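Local coordinates for protein fervidolysin (PDB 1R6V) that degrades keratin into peptides as a subtilisin-like serine protease, allowing its bacterium to grow on native feathers, at residues F326-F331 and D423-Y428; I314-L319 and P385-V390. The protein carries 1 engineered substitution. All coordinates share one frame; numbering follows the deposited sequence.

Interaction 1: residues F326-F331 and D423-Y428; sequences FRVAGF and DHDTGY
Val-328, at the end of the second strand of a beta hairpin in the subtilase domain, sets its branched side chain against Asp-425, which sits in an Asx-motif loop after helix 403-413. The two side chains cross at about a right angle, and a single methyl does most of the work. CG2 of Val-328 comes within 3.2 Å of CB of Asp-425, a tight approach for two carbons. The valine puts CG1 opposite its backbone N (chi1 -169°), which leaves CG2 on the N side, where it meets the loop. CG1 merely grazes the loop, 4.0 Å from the carbonyl O of Asp-425. Thr-426 adds a looser touch, its CB 4.3 Å from CG2 of Val-328.

Asp-425 therefore meets the strand with its methylene more than with its charge. Its CG is opposite the carbonyl carbon (chi1 -72°), and OD1 stays 4.1 Å from CG2 of Val-328. OD2 of the carboxylate makes a long, weak ion pair with NE of Arg-334; what faces Val-328 is mainly the CB methylene.

The loop holds its own form. Backbone bonds join Asp-423 and Gly-427 in both directions, the one given by the glycine N being weak, while OD2 of Asp-423 takes bonds from Asn-418 and Asn-420. The other oxygen braces the turn that carries Asp-425: the backbone N of Thr-426 reaches OD1 of Asp-423 at 2.8 Å, almost straight at 173° and arriving almost head-on, in line with the C-O bond of OD1.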
ATOM      1  N   PHE A 326      -7.204 -28.127  14.185  1.00 21.49           N
ATOM      2  CA  PHE A 326      -7.417 -26.797  13.661  1.00 21.02           C
ATOM      3  C   PHE A 326      -7.036 -26.895  12.191  1.00 21.42           C
ATOM      4  O   PHE A 326      -6.275 -27.780  11.802  1.00 23.02           O
ATOM      5  CB  PHE A 326      -6.498 -25.790  14.364  1.00 21.36           C
ATOM      6  CG  PHE A 326      -6.988 -25.373  15.717  1.00 19.09           C
ATOM      7  CD1 PHE A 326      -6.522 -25.999  16.871  1.00 21.01           C
ATOM      8  CD2 PHE A 326      -7.954 -24.381  15.836  1.00 21.51           C
ATOM      9  CE1 PHE A 326      -7.017 -25.648  18.114  1.00 21.71           C
ATOM     10  CE2 PHE A 326      -8.454 -24.025  17.077  1.00 20.51           C
ATOM     11  CZ  PHE A 326      -7.990 -24.656  18.219  1.00 21.56           C
ATOM     12  N   ARG A 327      -7.558 -25.995  11.373  1.00 21.73           N
ATOM     13  CA  ARG A 327      -7.243 -25.983   9.952  1.00 22.98           C
ATOM     14  C   ARG A 327      -7.589 -24.622   9.372  1.00 23.45           C
ATOM     15  O   ARG A 327      -8.438 -23.921   9.914  1.00 22.23           O
ATOM     16  CB  ARG A 327      -8.030 -27.081   9.230  1.00 26.78           C
ATOM     17  CG  ARG A 327      -9.520 -27.080   9.546  1.00 30.66           C
ATOM     18  CD  ARG A 327      -9.994 -28.489   9.889  1.00 33.55           C
ATOM     19  NE  ARG A 327      -9.704 -29.399   8.786  1.00 38.99           N
ATOM     20  CZ  ARG A 327      -9.936 -30.708   8.799  1.00 39.60           C
ATOM     21  NH1 ARG A 327     -10.470 -31.279   9.866  1.00 39.06           N
ATOM     22  NH2 ARG A 327      -9.621 -31.446   7.737  1.00 41.75           N
ATOM     23  N   VAL A 328      -6.920 -24.245   8.288  1.00 23.95           N
ATOM     24  CA  VAL A 328      -7.192 -22.964   7.650  1.00 27.48           C
ATOM     25  C   VAL A 328      -8.616 -23.037   7.114  1.00 28.95           C
ATOM     26  O   VAL A 328      -9.008 -24.053   6.547  1.00 28.82           O
ATOM     27  CB  VAL A 328      -6.215 -22.700   6.495  1.00 27.97           C
ATOM     28  CG1 VAL A 328      -6.334 -21.261   6.021  1.00 28.81           C
ATOM     29  CG2 VAL A 328      -4.805 -22.992   6.956  1.00 31.61           C
ATOM     30  N   ALA A 329      -9.380 -21.963   7.292  1.00 31.05           N
ATOM     31  CA  ALA A 329     -10.778 -21.932   6.863  1.00 35.09           C
ATOM     32  C   ALA A 329     -11.002 -22.284   5.399  1.00 37.40           C
ATOM     33  O   ALA A 329     -12.077 -22.765   5.029  1.00 39.42           O
ATOM     34  CB  ALA A 329     -11.382 -20.577   7.173  1.00 34.33           C
ATOM     35  N   GLY A 330      -9.994 -22.044   4.568  1.00 38.48           N
ATOM     36  CA  GLY A 330     -10.117 -22.358   3.155  1.00 39.48           C
ATOM     37  C   GLY A 330     -10.228 -21.109   2.306  1.00 39.00           C
ATOM     38  O   GLY A 330      -9.497 -20.930   1.333  1.00 40.56           O
ATOM     39  N   PHE A 331     -11.159 -20.241   2.675  1.00 37.95           N
ATOM     40  CA  PHE A 331     -11.359 -18.992   1.960  1.00 36.82           C
ATOM     41  C   PHE A 331     -10.244 -18.020   2.336  1.00 36.30           C
ATOM     42  O   PHE A 331     -10.122 -16.945   1.751  1.00 36.75           O
ATOM     43  CB  PHE A 331     -12.718 -18.401   2.332  1.00 34.93           C
ATOM     44  CG  PHE A 331     -12.947 -18.310   3.816  1.00 34.86           C
ATOM     45  CD1 PHE A 331     -12.214 -17.415   4.596  1.00 33.21           C
ATOM     46  CD2 PHE A 331     -13.871 -19.140   4.441  1.00 34.17           C
ATOM     47  CE1 PHE A 331     -12.399 -17.349   5.968  1.00 32.31           C
ATOM     48  CE2 PHE A 331     -14.064 -19.082   5.816  1.00 33.19           C
ATOM     49  CZ  PHE A 331     -13.327 -18.184   6.583  1.00 32.63           C
ATOM     50  N   ASP A 423       3.990 -22.091   7.893  1.00 28.87           N
ATOM     51  CA  ASP A 423       3.504 -22.344   6.538  1.00 30.20           C
ATOM     52  C   ASP A 423       2.756 -21.121   5.993  1.00 29.02           C
ATOM     53  O   ASP A 423       2.401 -20.228   6.754  1.00 26.28           O
ATOM     54  CB  ASP A 423       2.620 -23.603   6.490  1.00 32.10           C
ATOM     55  CG  ASP A 423       1.413 -23.527   7.408  1.00 35.17           C
ATOM     56  OD1 ASP A 423       0.626 -22.562   7.277  1.00 36.77           O
ATOM     57  OD2 ASP A 423       1.248 -24.446   8.248  1.00 35.54           O
ATOM     58  N   HIS A 424       2.548 -21.080   4.675  1.00 28.92           N
ATOM     59  CA  HIS A 424       1.867 -19.960   4.015  1.00 30.26           C
ATOM     60  C   HIS A 424       0.378 -19.860   4.319  1.00 29.51           C
ATOM     61  O   HIS A 424      -0.259 -18.854   4.007  1.00 31.42           O
ATOM     62  CB  HIS A 424       2.018 -20.052   2.489  1.00 33.62           C
ATOM     63  CG  HIS A 424       3.405 -19.789   1.989  1.00 36.60           C
ATOM     64  ND1 HIS A 424       3.665 -18.945   0.930  1.00 38.97           N
ATOM     65  CD2 HIS A 424       4.604 -20.279   2.382  1.00 38.41           C
ATOM     66  CE1 HIS A 424       4.966 -18.926   0.693  1.00 38.72           C
ATOM     67  NE2 HIS A 424       5.558 -19.728   1.560  1.00 38.05           N
ATOM     68  N   ASP A 425      -0.189 -20.898   4.912  1.00 27.18           N
ATOM     69  CA  ASP A 425      -1.617 -20.877   5.194  1.00 27.09           C
ATOM     70  C   ASP A 425      -1.972 -20.183   6.508  1.00 23.99           C
ATOM     71  O   ASP A 425      -2.852 -19.316   6.554  1.00 21.50           O
ATOM     72  CB  ASP A 425      -2.163 -22.309   5.210  1.00 30.84           C
ATOM     73  CG  ASP A 425      -2.237 -22.916   3.828  1.00 34.74           C
ATOM     74  OD1 ASP A 425      -2.550 -24.121   3.715  1.00 39.22           O
ATOM     75  OD2 ASP A 425      -1.991 -22.184   2.849  1.00 37.84           O
ATOM     76  N   THR A 426      -1.267 -20.557   7.567  1.00 20.81           N
ATOM     77  CA  THR A 426      -1.549 -20.010   8.888  1.00 19.85           C
ATOM     78  C   THR A 426      -0.346 -19.395   9.578  1.00 17.45           C
ATOM     79  O   THR A 426      -0.376 -19.153  10.788  1.00 16.79           O
ATOM     80  CB  THR A 426      -2.116 -21.107   9.795  1.00 21.56           C
ATOM     81  OG1 THR A 426      -2.382 -20.577  11.105  1.00 25.19           O
ATOM     82  CG2 THR A 426      -1.117 -22.248   9.903  1.00 24.94           C
ATOM     83  N   GLY A 427       0.707 -19.128   8.821  1.00 17.28           N
ATOM     84  CA  GLY A 427       1.889 -18.548   9.437  1.00 17.44           C
ATOM     85  C   GLY A 427       2.437 -19.475  10.505  1.00 17.16           C
ATOM     86  O   GLY A 427       2.562 -20.679  10.278  1.00 17.53           O
ATOM     87  N   TYR A 428       2.745 -18.935  11.682  1.00 17.99           N
ATOM     88  CA  TYR A 428       3.309 -19.750  12.753  1.00 18.13           C
ATOM     89  C   TYR A 428       2.304 -20.550  13.580  1.00 18.30           C
ATOM     90  O   TYR A 428       2.691 -21.249  14.515  1.00 18.00           O
ATOM     91  CB  TYR A 428       4.181 -18.875  13.662  1.00 19.23           C
ATOM     92  CG  TYR A 428       5.325 -18.235  12.901  1.00 19.54           C
ATOM     93  CD1 TYR A 428       5.157 -17.014  12.261  1.00 20.10           C
ATOM     94  CD2 TYR A 428       6.557 -18.880  12.771  1.00 20.11           C
ATOM     95  CE1 TYR A 428       6.185 -16.444  11.508  1.00 21.67           C
ATOM     96  CE2 TYR A 428       7.591 -18.319  12.014  1.00 22.07           C
ATOM     97  CZ  TYR A 428       7.396 -17.100  11.386  1.00 23.19           C
ATOM     98  OH  TYR A 428       8.398 -16.540  10.625  1.00 22.41           O
TER

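Interaction 2: residues I314-L319 and P385-V390; sequences IQVAAL and PHVTGV
Val-387 sets its CG2 over the fork of Val-316, 3.7 Å from each of that residue's methyls CG1 and CG2. The two side chains run alongside each other, pointing opposite ways, and CB of Val-387 joins in, 3.8 Å from CG2 of Val-316. Each valine carries CG1 opposite its backbone N (chi1 -179° at Val-316, 172° at Val-387). For Val-387 this sends the second methyl, CG1, towards Ile-314, whose CG2 it meets at 4.2 Å. Ile-314 and Val-316, two residues apart on the strand, thus present their branches to one helical side chain, and the contact is wholly apolar and buried.

This is sheet-to-helix packing in the subtilisin-like catalytic domain. The helix is 380-397, whose first turn carries Ser-381, the probable charge-relay serine, with its side chain about 9 Å from that of Val-316. It is kinked at Pro-385 and His-386. Val-292 of the parallel neighbour strand 290-294 touches both valines, while Pro-385 and Thr-388 pack on Ile-208, so helix 380-397 meets the sheet through Val-387 and helix 200-209 through Pro-385 and Thr-388.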
ATOM      1  N   ILE A 314       0.487  -7.006  10.872  1.00 10.95           N
ATOM      2  CA  ILE A 314       0.302  -8.363  11.376  1.00  8.88           C
ATOM      3  C   ILE A 314      -0.854  -8.920  10.545  1.00  9.98           C
ATOM      4  O   ILE A 314      -2.012  -8.553  10.761  1.00 10.04           O
ATOM      5  CB  ILE A 314      -0.113  -8.383  12.852  1.00 10.58           C
ATOM      6  CG1 ILE A 314       0.978  -7.739  13.718  1.00 11.00           C
ATOM      7  CG2 ILE A 314      -0.373  -9.815  13.293  1.00 11.54           C
ATOM      8  CD1 ILE A 314       0.697  -7.807  15.229  1.00 12.38           C
ATOM      9  N   GLN A 315      -0.545  -9.793   9.591  1.00 10.07           N
ATOM     10  CA  GLN A 315      -1.588 -10.363   8.728  1.00 11.75           C
ATOM     11  C   GLN A 315      -2.166 -11.619   9.385  1.00 10.83           C
ATOM     12  O   GLN A 315      -1.424 -12.480   9.844  1.00 10.94           O
ATOM     13  CB  GLN A 315      -1.013 -10.678   7.347  1.00 14.27           C
ATOM     14  CG  GLN A 315      -2.066 -11.165   6.367  1.00 19.38           C
ATOM     15  CD  GLN A 315      -1.516 -11.374   4.959  1.00 22.05           C
ATOM     16  OE1 GLN A 315      -0.499 -10.792   4.582  1.00 24.87           O
ATOM     17  NE2 GLN A 315      -2.202 -12.195   4.174  1.00 26.52           N
ATOM     18  N   VAL A 316      -3.493 -11.719   9.417  1.00  9.33           N
ATOM     19  CA  VAL A 316      -4.167 -12.809  10.110  1.00 10.90           C
ATOM     20  C   VAL A 316      -5.009 -13.734   9.246  1.00 12.08           C
ATOM     21  O   VAL A 316      -5.835 -13.275   8.459  1.00 12.87           O
ATOM     22  CB  VAL A 316      -5.083 -12.216  11.206  1.00 11.64           C
ATOM     23  CG1 VAL A 316      -5.795 -13.306  11.984  1.00 10.75           C
ATOM     24  CG2 VAL A 316      -4.265 -11.321  12.124  1.00 12.29           C
ATOM     25  N   ALA A 317      -4.803 -15.036   9.409  1.00 11.62           N
ATOM     26  CA  ALA A 317      -5.574 -16.024   8.663  1.00 13.18           C
ATOM     27  C   ALA A 317      -6.736 -16.538   9.499  1.00 13.78           C
ATOM     28  O   ALA A 317      -6.701 -16.507  10.728  1.00 11.74           O
ATOM     29  CB  ALA A 317      -4.678 -17.183   8.266  1.00 11.33           C
ATOM     30  N   ALA A 318      -7.768 -17.038   8.825  1.00 10.44           N
ATOM     31  CA  ALA A 318      -8.942 -17.574   9.508  1.00 13.20           C
ATOM     32  C   ALA A 318      -8.777 -19.072   9.768  1.00 13.28           C
ATOM     33  O   ALA A 318      -8.399 -19.821   8.863  1.00 14.82           O
ATOM     34  CB  ALA A 318     -10.174 -17.336   8.657  1.00 14.11           C
ATOM     35  N   LEU A 319      -9.057 -19.491  10.998  1.00 13.66           N
ATOM     36  CA  LEU A 319      -8.958 -20.901  11.369  1.00 13.78           C
ATOM     37  C   LEU A 319     -10.323 -21.489  11.708  1.00 12.84           C
ATOM     38  O   LEU A 319     -11.184 -20.833  12.292  1.00 12.09           O
ATOM     39  CB  LEU A 319      -8.028 -21.076  12.578  1.00 13.78           C
ATOM     40  CG  LEU A 319      -6.572 -20.642  12.400  1.00 12.87           C
ATOM     41  CD1 LEU A 319      -5.796 -20.918  13.692  1.00 13.56           C
ATOM     42  CD2 LEU A 319      -5.946 -21.434  11.234  1.00 14.92           C
ATOM     43  N   PRO A 385     -10.122  -9.736  14.421  1.00 11.42           N
ATOM     44  CA  PRO A 385     -10.467  -9.128  15.708  1.00 12.21           C
ATOM     45  C   PRO A 385      -9.980  -9.926  16.913  1.00 12.21           C
ATOM     46  O   PRO A 385      -9.750  -9.358  17.982  1.00 11.97           O
ATOM     47  CB  PRO A 385     -11.995  -9.014  15.665  1.00 13.04           C
ATOM     48  CG  PRO A 385     -12.414  -9.891  14.530  1.00 19.08           C
ATOM     49  CD  PRO A 385     -11.304  -9.815  13.541  1.00 12.15           C
ATOM     50  N   HIS A 386      -9.820 -11.234  16.759  1.00 11.52           N
ATOM     51  CA  HIS A 386      -9.314 -12.011  17.892  1.00 11.28           C
ATOM     52  C   HIS A 386      -7.876 -11.581  18.139  1.00 11.36           C
ATOM     53  O   HIS A 386      -7.455 -11.439  19.288  1.00 10.53           O
ATOM     54  CB  HIS A 386      -9.349 -13.505  17.598  1.00 12.24           C
ATOM     55  CG  HIS A 386     -10.722 -14.095  17.650  1.00 12.53           C
ATOM     56  ND1 HIS A 386     -11.257 -14.656  18.795  1.00 15.60           N
ATOM     57  CD2 HIS A 386     -11.694 -14.169  16.711  1.00 11.36           C
ATOM     58  CE1 HIS A 386     -12.496 -15.044  18.554  1.00 12.15           C
ATOM     59  NE2 HIS A 386     -12.787 -14.756  17.294  1.00 14.65           N
ATOM     60  N   VAL A 387      -7.116 -11.395  17.061  1.00 10.77           N
ATOM     61  CA  VAL A 387      -5.725 -10.977  17.201  1.00 10.35           C
ATOM     62  C   VAL A 387      -5.654  -9.533  17.703  1.00 11.08           C
ATOM     63  O   VAL A 387      -4.834  -9.209  18.555  1.00 11.87           O
ATOM     64  CB  VAL A 387      -4.957 -11.112  15.866  1.00 12.53           C
ATOM     65  CG1 VAL A 387      -3.564 -10.477  15.989  1.00 11.93           C
ATOM     66  CG2 VAL A 387      -4.809 -12.587  15.514  1.00 12.48           C
ATOM     67  N   THR A 388      -6.511  -8.661  17.187  1.00 11.41           N
ATOM     68  CA  THR A 388      -6.494  -7.279  17.664  1.00 11.36           C
ATOM     69  C   THR A 388      -6.769  -7.260  19.170  1.00 12.99           C
ATOM     70  O   THR A 388      -6.159  -6.488  19.926  1.00 11.65           O
ATOM     71  CB  THR A 388      -7.534  -6.422  16.892  1.00 10.69           C
ATOM     72  OG1 THR A 388      -7.118  -6.329  15.524  1.00  9.08           O
ATOM     73  CG2 THR A 388      -7.626  -5.013  17.450  1.00 10.44           C
ATOM     74  N   GLY A 389      -7.676  -8.128  19.613  1.00 11.56           N
ATOM     75  CA  GLY A 389      -7.987  -8.217  21.032  1.00 12.62           C
ATOM     76  C   GLY A 389      -6.794  -8.720  21.840  1.00 13.60           C
ATOM     77  O   GLY A 389      -6.507  -8.234  22.936  1.00 12.87           O
ATOM     78  N   VAL A 390      -6.091  -9.711  21.304  1.00 12.75           N
ATOM     79  CA  VAL A 390      -4.923 -10.236  21.989  1.00 12.50           C
ATOM     80  C   VAL A 390      -3.877  -9.124  22.101  1.00 12.46           C
ATOM     81  O   VAL A 390      -3.266  -8.946  23.147  1.00 11.68           O
ATOM     82  CB  VAL A 390      -4.331 -11.451  21.238  1.00 12.90           C
ATOM     83  CG1 VAL A 390      -2.953 -11.816  21.813  1.00 13.57           C
ATOM     84  CG2 VAL A 390      -5.275 -12.652  21.391  1.00 12.16           C
TER

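Overall arrangement
From the N terminus the four segments come in the order 314-319, 326-331, 385-390 and 423-428, so the two contacts cross rather than nest. Strand 314-322 turns back into strand 325-328; interaction 2 then closes a 65-residue loop when helix 380-397 returns to the first of these strands, and interaction 1 closes a 91-residue loop when 423-428 reaches the second. Their centres are 12 Å apart. They also touch directly: Ala-329 N makes a probable hydrogen bond to Ala-318 O at the hairpin, and Thr-426 packs on Leu-319. Together they tie helix and late loop to adjacent strands of the catalytic domain's mixed sheet.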